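Local atomic coordinates of conjugal transfer protein TRWB (Escherichia coli, PDB entry 1E9R), a protein that probably couples the relaxosome to the type IV secretion channel during bacterial conjugation, as a ring-shaped hexameric ATPase that drives DNA transfer. Residues B[37-41]-B[78-82]; B[42-48]-B[406-410]; B[149-153]-B[206-211]; B[175-181]-B[211-215]. All coordinates share one frame; numbering follows the deposited sequence.

Contact 1 (B[37-41]-B[78-82])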
loop_
_atom_site.group_PDB
_atom_site.type_symbol
_atom_site.label_atom_id
_atom_site.label_comp_id
_atom_site.label_asym_id
_atom_site.label_seq_id
_atom_site.Cartn_x
_atom_site.Cartn_y
_atom_site.Cartn_z
ATOM N N ALA B 37 -14.038 -39.905 29.160
ATOM C CA ALA B 37 -12.713 -40.353 28.742
ATOM C C ALA B 37 -11.585 -39.599 29.439
ATOM O O ALA B 37 -11.817 -38.580 30.104
ATOM C CB ALA B 37 -12.572 -40.210 27.234
ATOM N N LYS B 38 -10.368 -40.119 29.292
ATOM C CA LYS B 38 -9.190 -39.503 29.888
ATOM C C LYS B 38 -8.886 -38.256 29.050
ATOM O O LYS B 38 -8.863 -38.329 27.819
ATOM C CB LYS B 38 -8.022 -40.485 29.841
ATOM C CG LYS B 38 -7.242 -40.555 31.128
ATOM C CD LYS B 38 -6.863 -39.168 31.613
ATOM C CE LYS B 38 -6.081 -39.245 32.914
ATOM N NZ LYS B 38 -4.834 -40.054 32.750
ATOM N N GLN B 39 -8.665 -37.122 29.713
ATOM C CA GLN B 39 -8.414 -35.852 29.018
ATOM C C GLN B 39 -7.125 -35.134 29.425
ATOM O O GLN B 39 -6.573 -35.368 30.502
ATOM C CB GLN B 39 -9.582 -34.877 29.264
ATOM C CG GLN B 39 -10.955 -35.314 28.760
ATOM C CD GLN B 39 -12.074 -34.414 29.279
ATOM O OE1 GLN B 39 -12.376 -34.415 30.470
ATOM N NE2 GLN B 39 -12.686 -33.638 28.387
ATOM N N VAL B 40 -6.662 -34.242 28.553
ATOM C CA VAL B 40 -5.473 -33.436 28.821
ATOM C C VAL B 40 -6.017 -32.104 29.343
ATOM O O VAL B 40 -7.184 -31.782 29.107
ATOM C CB VAL B 40 -4.647 -33.208 27.533
ATOM C CG1 VAL B 40 -4.154 -34.556 26.998
ATOM C CG2 VAL B 40 -5.496 -32.498 26.483
ATOM N N THR B 41 -5.209 -31.325 30.052
ATOM C CA THR B 41 -5.732 -30.069 30.566
ATOM C C THR B 41 -5.050 -28.825 30.050
ATOM O O THR B 41 -3.860 -28.835 29.717
ATOM C CB THR B 41 -5.675 -30.001 32.107
ATOM O OG1 THR B 41 -4.307 -30.025 32.541
ATOM C CG2 THR B 41 -6.436 -31.163 32.718
ATOM N N LEU B 78 1.071 -37.052 28.236
ATOM C CA LEU B 78 1.987 -38.169 28.440
ATOM C C LEU B 78 1.388 -39.113 29.467
ATOM O O LEU B 78 1.555 -40.324 29.379
ATOM C CB LEU B 78 3.335 -37.669 28.935
ATOM C CG LEU B 78 4.158 -36.909 27.904
ATOM C CD1 LEU B 78 5.268 -36.146 28.606
ATOM C CD2 LEU B 78 4.704 -37.891 26.875
ATOM N N LEU B 79 0.697 -38.552 30.450
ATOM C CA LEU B 79 0.059 -39.377 31.462
ATOM C C LEU B 79 -0.980 -40.270 30.798
ATOM O O LEU B 79 -1.246 -41.370 31.258
ATOM C CB LEU B 79 -0.628 -38.510 32.511
ATOM C CG LEU B 79 0.290 -37.677 33.394
ATOM C CD1 LEU B 79 -0.559 -36.944 34.391
ATOM C CD2 LEU B 79 1.304 -38.559 34.106
ATOM N N ARG B 80 -1.569 -39.780 29.713
ATOM C CA ARG B 80 -2.582 -40.529 28.983
ATOM C C ARG B 80 -1.928 -41.492 27.984
ATOM O O ARG B 80 -2.602 -42.297 27.343
ATOM C CB ARG B 80 -3.522 -39.552 28.269
ATOM C CG ARG B 80 -4.774 -40.192 27.706
ATOM C CD ARG B 80 -5.732 -39.151 27.147
ATOM N NE ARG B 80 -5.204 -38.503 25.951
ATOM C CZ ARG B 80 -5.837 -37.548 25.280
ATOM N NH1 ARG B 80 -7.021 -37.131 25.691
ATOM N NH2 ARG B 80 -5.288 -37.013 24.201
ATOM N N GLY B 81 -0.608 -41.395 27.860
ATOM C CA GLY B 81 0.135 -42.268 26.965
ATOM C C GLY B 81 0.169 -41.853 25.508
ATOM O O GLY B 81 0.415 -42.678 24.632
ATOM N N ASP B 82 -0.069 -40.576 25.237
ATOM C CA ASP B 82 -0.074 -40.072 23.866
ATOM C C ASP B 82 1.341 -39.880 23.324
ATOM O O ASP B 82 2.269 -39.588 24.081
ATOM C CB ASP B 82 -0.809 -38.726 23.818
ATOM C CG ASP B 82 -2.308 -38.869 23.984
ATOM O OD1 ASP B 82 -2.755 -39.696 24.805
ATOM O OD2 ASP B 82 -3.048 -38.142 23.295
#

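Contact 2 (B[42-48]-B[406-410])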
loop_
_atom_site.group_PDB
_atom_site.type_symbol
_atom_site.label_atom_id
_atom_site.label_comp_id
_atom_site.label_asym_id
_atom_site.label_seq_id
_atom_site.Cartn_x
_atom_site.Cartn_y
_atom_site.Cartn_z
ATOM N N VAL B 42 -5.831 -27.749 30.012
ATOM C CA VAL B 42 -5.374 -26.442 29.576
ATOM C C VAL B 42 -5.581 -25.536 30.775
ATOM O O VAL B 42 -6.714 -25.225 31.132
ATOM C CB VAL B 42 -6.223 -25.912 28.396
ATOM C CG1 VAL B 42 -5.716 -24.535 27.972
ATOM C CG2 VAL B 42 -6.179 -26.899 27.230
ATOM N N ALA B 43 -4.489 -25.132 31.410
ATOM C CA ALA B 43 -4.576 -24.261 32.584
ATOM C C ALA B 43 -5.496 -24.857 33.654
ATOM O O ALA B 43 -6.211 -24.133 34.347
ATOM C CB ALA B 43 -5.082 -22.881 32.176
ATOM N N GLY B 44 -5.482 -26.180 33.780
ATOM C CA GLY B 44 -6.312 -26.833 34.770
ATOM C C GLY B 44 -7.695 -27.181 34.261
ATOM O O GLY B 44 -8.472 -27.840 34.958
ATOM N N VAL B 45 -8.015 -26.742 33.048
ATOM C CA VAL B 45 -9.327 -27.034 32.483
ATOM C C VAL B 45 -9.228 -28.193 31.511
ATOM O O VAL B 45 -8.413 -28.165 30.593
ATOM C CB VAL B 45 -9.916 -25.827 31.731
ATOM C CG1 VAL B 45 -11.346 -26.135 31.325
ATOM C CG2 VAL B 45 -9.857 -24.576 32.594
ATOM N N PRO B 46 -10.053 -29.237 31.707
ATOM C CA PRO B 46 -10.012 -30.389 30.802
ATOM C C PRO B 46 -10.426 -29.985 29.394
ATOM O O PRO B 46 -11.432 -29.303 29.183
ATOM C CB PRO B 46 -10.976 -31.384 31.451
ATOM C CG PRO B 46 -11.939 -30.513 32.155
ATOM C CD PRO B 46 -11.057 -29.442 32.764
ATOM N N MET B 47 -9.630 -30.415 28.428
ATOM C CA MET B 47 -9.874 -30.088 27.046
ATOM C C MET B 47 -10.859 -31.045 26.387
ATOM O O MET B 47 -10.697 -32.260 26.447
ATOM C CB MET B 47 -8.538 -30.081 26.303
ATOM C CG MET B 47 -8.642 -29.949 24.800
ATOM S SD MET B 47 -7.065 -29.460 24.089
ATOM C CE MET B 47 -7.645 -28.535 22.658
ATOM N N PRO B 48 -11.919 -30.500 25.771
ATOM C CA PRO B 48 -12.903 -31.346 25.103
ATOM C C PRO B 48 -12.152 -32.226 24.128
ATOM O O PRO B 48 -11.368 -31.738 23.317
ATOM C CB PRO B 48 -13.789 -30.341 24.391
ATOM C CG PRO B 48 -13.778 -29.189 25.330
ATOM C CD PRO B 48 -12.335 -29.089 25.746
ATOM N N TYR B 406 -7.104 -16.757 29.538
ATOM C CA TYR B 406 -8.489 -16.811 29.130
ATOM C C TYR B 406 -8.559 -18.016 28.205
ATOM O O TYR B 406 -7.927 -18.030 27.159
ATOM C CB TYR B 406 -8.888 -15.550 28.380
ATOM C CG TYR B 406 -9.207 -14.394 29.290
ATOM C CD1 TYR B 406 -10.414 -14.353 29.986
ATOM C CD2 TYR B 406 -8.311 -13.340 29.464
ATOM C CE1 TYR B 406 -10.725 -13.294 30.834
ATOM C CE2 TYR B 406 -8.616 -12.270 30.314
ATOM C CZ TYR B 406 -9.825 -12.260 30.993
ATOM O OH TYR B 406 -10.141 -11.224 31.835
ATOM N N VAL B 407 -9.309 -19.034 28.609
ATOM C CA VAL B 407 -9.442 -20.246 27.817
ATOM C C VAL B 407 -10.733 -20.253 27.006
ATOM O O VAL B 407 -11.828 -20.178 27.575
ATOM C CB VAL B 407 -9.409 -21.500 28.724
ATOM C CG1 VAL B 407 -9.476 -22.769 27.880
ATOM C CG2 VAL B 407 -8.142 -21.481 29.570
ATOM N N GLY B 408 -10.593 -20.344 25.683
ATOM C CA GLY B 408 -11.743 -20.369 24.795
ATOM C C GLY B 408 -11.688 -21.544 23.836
ATOM O O GLY B 408 -11.130 -21.443 22.751
ATOM N N PHE B 409 -12.272 -22.663 24.240
ATOM C CA PHE B 409 -12.287 -23.860 23.411
ATOM C C PHE B 409 -13.177 -23.669 22.199
ATOM O O PHE B 409 -14.062 -22.818 22.203
ATOM C CB PHE B 409 -12.764 -25.058 24.228
ATOM C CG PHE B 409 -11.791 -25.490 25.289
ATOM C CD1 PHE B 409 -10.513 -25.930 24.943
ATOM C CD2 PHE B 409 -12.142 -25.464 26.633
ATOM C CE1 PHE B 409 -9.595 -26.342 25.929
ATOM C CE2 PHE B 409 -11.233 -25.872 27.627
ATOM C CZ PHE B 409 -9.961 -26.311 27.273
ATOM N N ALA B 410 -12.934 -24.472 21.167
ATOM C CA ALA B 410 -13.691 -24.403 19.922
ATOM C C ALA B 410 -15.167 -24.675 20.154
ATOM O O ALA B 410 -15.545 -25.265 21.170
ATOM C CB ALA B 410 -13.130 -25.405 18.924
#

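Contact 3 (B[149-153]-B[206-211])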
loop_
_atom_site.group_PDB
_atom_site.type_symbol
_atom_site.label_atom_id
_atom_site.label_comp_id
_atom_site.label_asym_id
_atom_site.label_seq_id
_atom_site.Cartn_x
_atom_site.Cartn_y
_atom_site.Cartn_z
ATOM N N TYR B 149 13.980 -21.959 -7.465
ATOM C CA TYR B 149 15.134 -22.373 -8.256
ATOM C C TYR B 149 16.005 -23.257 -7.374
ATOM O O TYR B 149 16.608 -24.223 -7.850
ATOM C CB TYR B 149 15.935 -21.147 -8.707
ATOM C CG TYR B 149 15.187 -20.216 -9.636
ATOM C CD1 TYR B 149 14.377 -20.714 -10.650
ATOM C CD2 TYR B 149 15.294 -18.831 -9.503
ATOM C CE1 TYR B 149 13.688 -19.860 -11.512
ATOM C CE2 TYR B 149 14.611 -17.969 -10.359
ATOM C CZ TYR B 149 13.808 -18.491 -11.362
ATOM O OH TYR B 149 13.120 -17.646 -12.206
ATOM N N GLY B 150 16.066 -22.916 -6.087
ATOM C CA GLY B 150 16.843 -23.695 -5.135
ATOM C C GLY B 150 16.338 -25.125 -4.958
ATOM O O GLY B 150 17.131 -26.063 -4.859
ATOM N N ARG B 151 15.016 -25.297 -4.921
ATOM C CA ARG B 151 14.426 -26.618 -4.772
ATOM C C ARG B 151 14.691 -27.419 -6.028
ATOM O O ARG B 151 14.908 -28.628 -5.956
ATOM C CB ARG B 151 12.921 -26.515 -4.514
ATOM C CG ARG B 151 12.604 -25.635 -3.323
ATOM C CD ARG B 151 11.254 -25.899 -2.680
ATOM N NE ARG B 151 10.979 -24.857 -1.694
ATOM C CZ ARG B 151 10.361 -23.719 -1.985
ATOM N NH1 ARG B 151 9.943 -23.504 -3.225
ATOM N NH2 ARG B 151 10.201 -22.780 -1.059
ATOM N N LEU B 152 14.668 -26.744 -7.178
ATOM C CA LEU B 152 14.943 -27.389 -8.465
ATOM C C LEU B 152 16.380 -27.915 -8.440
ATOM O O LEU B 152 16.627 -29.080 -8.736
ATOM C CB LEU B 152 14.796 -26.399 -9.625
ATOM C CG LEU B 152 15.324 -26.962 -10.953
ATOM C CD1 LEU B 152 14.462 -28.135 -11.408
ATOM C CD2 LEU B 152 15.338 -25.877 -12.006
ATOM N N LEU B 153 17.323 -27.044 -8.088
ATOM C CA LEU B 153 18.721 -27.436 -8.011
ATOM C C LEU B 153 18.899 -28.521 -6.950
ATOM O O LEU B 153 19.652 -29.477 -7.145
ATOM C CB LEU B 153 19.593 -26.226 -7.671
ATOM C CG LEU B 153 21.089 -26.507 -7.476
ATOM C CD1 LEU B 153 21.646 -27.192 -8.692
ATOM C CD2 LEU B 153 21.830 -25.216 -7.233
ATOM N N ALA B 206 19.239 -17.403 -12.540
ATOM C CA ALA B 206 18.414 -18.349 -11.807
ATOM C C ALA B 206 19.307 -19.340 -11.059
ATOM O O ALA B 206 19.097 -19.592 -9.876
ATOM C CB ALA B 206 17.495 -19.076 -12.761
ATOM N N LEU B 207 20.316 -19.886 -11.741
ATOM C CA LEU B 207 21.237 -20.840 -11.115
ATOM C C LEU B 207 21.931 -20.172 -9.935
ATOM O O LEU B 207 22.002 -20.743 -8.847
ATOM C CB LEU B 207 22.308 -21.311 -12.106
ATOM C CG LEU B 207 22.859 -22.742 -11.991
ATOM C CD1 LEU B 207 24.277 -22.796 -12.542
ATOM C CD2 LEU B 207 22.852 -23.196 -10.555
ATOM N N THR B 208 22.451 -18.965 -10.164
ATOM C CA THR B 208 23.139 -18.210 -9.122
ATOM C C THR B 208 22.237 -18.053 -7.914
ATOM O O THR B 208 22.685 -18.209 -6.777
ATOM C CB THR B 208 23.534 -16.798 -9.598
ATOM O OG1 THR B 208 24.617 -16.885 -10.524
ATOM C CG2 THR B 208 23.973 -15.955 -8.438
ATOM N N SER B 209 20.968 -17.735 -8.165
ATOM C CA SER B 209 20.001 -17.563 -7.083
ATOM C C SER B 209 19.808 -18.842 -6.282
ATOM O O SER B 209 19.766 -18.816 -5.049
ATOM C CB SER B 209 18.665 -17.106 -7.644
ATOM O OG SER B 209 18.768 -15.768 -8.065
ATOM N N ALA B 210 19.689 -19.957 -6.991
ATOM C CA ALA B 210 19.517 -21.253 -6.361
ATOM C C ALA B 210 20.700 -21.510 -5.429
ATOM O O ALA B 210 20.514 -21.852 -4.269
ATOM C CB ALA B 210 19.428 -22.341 -7.436
ATOM N N ARG B 211 21.916 -21.329 -5.944
ATOM C CA ARG B 211 23.142 -21.541 -5.172
ATOM C C ARG B 211 23.109 -20.807 -3.838
ATOM O O ARG B 211 23.451 -21.363 -2.796
ATOM C CB ARG B 211 24.346 -21.068 -5.986
ATOM C CG ARG B 211 24.491 -21.788 -7.311
ATOM C CD ARG B 211 25.497 -22.926 -7.227
ATOM N NE ARG B 211 26.836 -22.505 -7.626
ATOM C CZ ARG B 211 27.891 -23.311 -7.695
ATOM N NH1 ARG B 211 27.785 -24.597 -7.381
ATOM N NH2 ARG B 211 29.050 -22.831 -8.128
#

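Contact 4 (B[175-181]-B[211-215])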
loop_
_atom_site.group_PDB
_atom_site.type_symbol
_atom_site.label_atom_id
_atom_site.label_comp_id
_atom_site.label_asym_id
_atom_site.label_seq_id
_atom_site.Cartn_x
_atom_site.Cartn_y
_atom_site.Cartn_z
ATOM N N TRP B 175 28.468 -29.808 -4.701
ATOM C CA TRP B 175 27.929 -29.554 -6.014
ATOM C C TRP B 175 27.065 -28.312 -6.090
ATOM O O TRP B 175 27.255 -27.472 -6.964
ATOM C CB TRP B 175 27.122 -30.768 -6.464
ATOM C CG TRP B 175 27.983 -31.892 -6.938
ATOM C CD1 TRP B 175 28.078 -33.157 -6.410
ATOM C CD2 TRP B 175 28.895 -31.843 -8.036
ATOM N NE1 TRP B 175 28.999 -33.893 -7.119
ATOM C CE2 TRP B 175 29.515 -33.110 -8.121
ATOM C CE3 TRP B 175 29.249 -30.846 -8.958
ATOM C CZ2 TRP B 175 30.470 -33.403 -9.093
ATOM C CZ3 TRP B 175 30.191 -31.138 -9.918
ATOM C CH2 TRP B 175 30.794 -32.407 -9.980
ATOM N N THR B 176 26.121 -28.192 -5.164
ATOM C CA THR B 176 25.202 -27.069 -5.176
ATOM C C THR B 176 25.791 -25.722 -4.820
ATOM O O THR B 176 25.235 -24.713 -5.221
ATOM C CB THR B 176 23.959 -27.311 -4.257
ATOM O OG1 THR B 176 24.373 -27.523 -2.902
ATOM C CG2 THR B 176 23.165 -28.509 -4.736
ATOM N N THR B 177 26.902 -25.677 -4.090
ATOM C CA THR B 177 27.452 -24.373 -3.718
ATOM C C THR B 177 28.960 -24.204 -3.842
ATOM O O THR B 177 29.456 -23.086 -3.794
ATOM C CB THR B 177 27.044 -23.996 -2.271
ATOM O OG1 THR B 177 27.864 -24.707 -1.337
ATOM C CG2 THR B 177 25.588 -24.364 -2.014
ATOM N N ILE B 178 29.691 -25.300 -4.010
ATOM C CA ILE B 178 31.147 -25.221 -4.104
ATOM C C ILE B 178 31.698 -25.465 -5.501
ATOM O O ILE B 178 32.549 -24.717 -5.968
ATOM C CB ILE B 178 31.834 -26.219 -3.134
ATOM C CG1 ILE B 178 31.358 -25.981 -1.700
ATOM C CG2 ILE B 178 33.339 -26.041 -3.199
ATOM C CD1 ILE B 178 31.693 -24.613 -1.170
ATOM N N ALA B 179 31.231 -26.513 -6.163
ATOM C CA ALA B 179 31.709 -26.811 -7.504
ATOM C C ALA B 179 31.540 -25.557 -8.346
ATOM O O ALA B 179 30.618 -24.783 -8.118
ATOM C CB ALA B 179 30.912 -27.956 -8.105
ATOM N N THR B 180 32.429 -25.344 -9.312
ATOM C CA THR B 180 32.316 -24.159 -10.158
ATOM C C THR B 180 31.031 -24.242 -10.967
ATOM O O THR B 180 30.469 -25.320 -11.176
ATOM C CB THR B 180 33.489 -24.021 -11.160
ATOM O OG1 THR B 180 33.368 -25.025 -12.170
ATOM C CG2 THR B 180 34.828 -24.170 -10.457
ATOM N N PHE B 181 30.583 -23.080 -11.420
ATOM C CA PHE B 181 29.373 -22.963 -12.215
ATOM C C PHE B 181 29.359 -23.996 -13.320
ATOM O O PHE B 181 28.367 -24.693 -13.524
ATOM C CB PHE B 181 29.320 -21.587 -12.852
ATOM C CG PHE B 181 27.951 -20.983 -12.891
ATOM C CD1 PHE B 181 27.294 -20.637 -11.711
ATOM C CD2 PHE B 181 27.350 -20.681 -14.105
ATOM C CE1 PHE B 181 26.065 -19.989 -11.740
ATOM C CE2 PHE B 181 26.117 -20.031 -14.143
ATOM C CZ PHE B 181 25.477 -19.683 -12.955
ATOM N N ARG B 211 21.916 -21.329 -5.944
ATOM C CA ARG B 211 23.142 -21.541 -5.172
ATOM C C ARG B 211 23.109 -20.807 -3.838
ATOM O O ARG B 211 23.451 -21.363 -2.796
ATOM C CB ARG B 211 24.346 -21.068 -5.986
ATOM C CG ARG B 211 24.491 -21.788 -7.311
ATOM C CD ARG B 211 25.497 -22.926 -7.227
ATOM N NE ARG B 211 26.836 -22.505 -7.626
ATOM C CZ ARG B 211 27.891 -23.311 -7.695
ATOM N NH1 ARG B 211 27.785 -24.597 -7.381
ATOM N NH2 ARG B 211 29.050 -22.831 -8.128
ATOM N N PHE B 212 22.698 -19.550 -3.878
ATOM C CA PHE B 212 22.613 -18.739 -2.676
ATOM C C PHE B 212 21.593 -19.286 -1.681
ATOM O O PHE B 212 21.876 -19.381 -0.492
ATOM C CB PHE B 212 22.271 -17.300 -3.049
ATOM C CG PHE B 212 23.454 -16.493 -3.453
ATOM C CD1 PHE B 212 24.571 -16.420 -2.622
ATOM C CD2 PHE B 212 23.456 -15.790 -4.650
ATOM C CE1 PHE B 212 25.667 -15.656 -2.976
ATOM C CE2 PHE B 212 24.559 -15.018 -5.016
ATOM C CZ PHE B 212 25.662 -14.950 -4.181
ATOM N N VAL B 213 20.406 -19.643 -2.152
ATOM C CA VAL B 213 19.402 -20.182 -1.248
ATOM C C VAL B 213 19.990 -21.385 -0.539
ATOM O O VAL B 213 19.983 -21.452 0.680
ATOM C CB VAL B 213 18.133 -20.643 -1.996
ATOM C CG1 VAL B 213 17.198 -21.348 -1.041
ATOM C CG2 VAL B 213 17.438 -19.450 -2.618
ATOM N N LEU B 214 20.501 -22.330 -1.318
ATOM C CA LEU B 214 21.088 -23.552 -0.779
ATOM C C LEU B 214 22.283 -23.294 0.128
ATOM O O LEU B 214 22.521 -24.041 1.077
ATOM C CB LEU B 214 21.491 -24.481 -1.923
ATOM C CG LEU B 214 20.518 -25.585 -2.341
ATOM C CD1 LEU B 214 19.092 -25.251 -1.935
ATOM C CD2 LEU B 214 20.641 -25.787 -3.845
ATOM N N SER B 215 23.036 -22.243 -0.158
ATOM C CA SER B 215 24.177 -21.910 0.679
ATOM C C SER B 215 23.665 -21.494 2.060
ATOM O O SER B 215 24.353 -21.669 3.062
ATOM C CB SER B 215 24.987 -20.767 0.047
ATOM O OG SER B 215 24.962 -19.602 0.861
#

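Contact 1 (B[37-41]-B[78-82])
Arg80 and Lys38 meet through a single hydrogen bond, from Arg80 NH1 to the backbone oxygen Lys38 O at 3.1 Å and 161° at the hydrogen. The oxygen lies close to the guanidinium plane, whereas the donor is tilted from the carbonyl plane of Lys38. Val40 CG1 sits over the centre of one guanidinium face, 3.8 Å from Arg80 CZ, and the aliphatic start of the arginine runs against Lys38, with Arg80 CD 3.8 Å from Lys38 CB. The site lies where helix 66-79, the helix after the probable P-loop of this NTPase fold, gives way to strand 83-89. There Gly81, at positive phi, ends the helix in a Schellman motif, its N bonded to Leu78 O at 2.9 Å. Just beyond the turn, Arg80 grips Asp82 side-on: Arg80 NE reaches Asp82 OD1 at 3.0 Å and Arg80 NH2 reaches Asp82 OD2 at 2.7 Å, both oxygens met on the syn side but from somewhat out of the carboxylate plane. A bend at chi3 (68°) swings the guanidinium between this carboxylate and the loop 37-41. Further out, Glu52 forms a second salt bridge with Arg80 NH1, while Trp282 NE1 donates to Asp82 OD2.

Contact 2 (B[42-48]-B[406-410])
Phe409 reaches toward Val42 and Pro48 so that its ring is packed against the hairpin and the two residues that follow it. Pro48 CD stands over the centre of one face in a CH-pi contact, 3.5 Å from the ring centroid and only 6° off the normal. The opposite face carries Val407 CG1, from two residues earlier in the chain, set toward the rim. Two valines meet the edge: Val42 CG2 comes to it from the opposite direction, 3.7 Å from Phe409 CE1, and Val45 CG1 lies in the ring plane, 3.7 Å from Phe409 CE2. Met47 slants across, placing CG 3.9 Å from Phe409 CE1. With Phe409 CG anti to its carbonyl carbon (chi1 -69°), the ring is turned into this group. Val407 extends the contact, its CG1 4.2 Å from Val42 CG1 and its CG2 4.3 Å from Ala43 CB. The hairpin, strands 41-42 and 45-46, reverses through a type I' turn from Val42 to Val45 and packs against strand 404-408 of the large mixed sheet. Replacing Phe409 with an alanine would probably open a gap between Val42, Val45 and Met47 and deprive Pro48 CD of its aromatic face. No hydrogen bond joins the two segments: buried apolar packing holds them, and the hydrogens on Pro48 CD are probably slightly polarised by the adjoining nitrogen, which would suit the pi cloud.

Contact 3 (B[149-153]-B[206-211])
Helices 141-163 and 201-217 cross nearly at right angles where Tyr149 and Gly150 meet Ala210. The signed angle between the short segments is -82° and their axes approach to 8.0 Å. At the crossing point the backbones are in contact, with Gly150 CA only 3.8 Å from Ala210 CA, a closeness that small residues permit. The Ala210 methyl presses directly on the other helix, its CB 3.4 Å from Tyr149 O, an oxygen already used by Leu153 N within its own helix. On one side of this point the Tyr149 ring lies over Ala206, whose CB stands 3.8 Å from the ring centroid and 4° off the normal, a CH-pi contact with the methyl centred on the face. The first torsion of Tyr149 (chi1 -64°) puts CG anti to the carbonyl carbon and carries the ring along helix 201-217. On the other side, Leu153 reaches across with CD2, 3.8 Å from Ala210 CB and 4.0 Å from Leu207 CD2. Tyr149 OH bonds to Glu145 of its own helix, and the ring also meets Phe212 of a neighbouring subunit, so this crossing in the helical domain adjoins a subunit interface. Between the two segments there is no hydrogen bond; close fit of methyls, a ring face and a glycine makes the joint, and it relies on shape more than on charge.

Contact 4 (B[175-181]-B[211-215])
The C-terminal end of helix 169-178, with its wide pi-type turn, is joined to helix 201-217 of the helical domain by Arg211, which reaches Ala179. Its guanidinium meets Ala179 O end-on with two nitrogens. Arg211 NH1 bonds at 2.9 Å with a bent 130° angle at the hydrogen; Arg211 NH2 approaches nearly in line with the C=O bond, although its modelled 2.5 Å is short and the exact length doubtful. Ala179 O lies in the guanidinium plane, whereas Thr177 C sits above one face, toward its rim. The arginine chain bends at chi2 and chi3 with unusual torsions, and its modelled path there is doubtful. Beside it, Leu214 CD2 packs 3.7 Å from Thr176 CB, the side chains crossing at about a right angle, and Thr177 CG2 lies 4.1 Å from Leu214 CB. Ile178 O accepts a bond from Ser195 of a neighbouring subunit, so the turn also belongs to an interface. A leucine in place of Arg211 would probably deprive Ala179 O of the two guanidinium donors and leave the chain after the helix freer to shift. Two guanidinium nitrogens thus share one carbonyl oxygen, and a positive group at a helix C-terminus is likely to be favoured by the helix dipole.

The four contacts form two clusters on opposite sides of the chain's centre. Contacts 1 and 2, with centres about 14 Å apart, share the region around hairpin 41-46 and are tied by Val40 O and Met47 N, probably hydrogen-bonded; contact 2 includes strand 404-408 of the large mixed sheet, and contact 1 lies at the end of helix 66-79 in the NTPase core. Contacts 3 and 4, with centres about 8 Å apart, both use helix 201-217 and have Arg211 in common. A contact of one cluster lies about 46 to 49 Å, centre to centre, from one of the other. Along the chain, contact 1 closes before contacts 3 and 4 open, while both of these are nested inside the long loop closed by contact 2. The helical domain is thus an insertion into the core, beside neighbouring subunits.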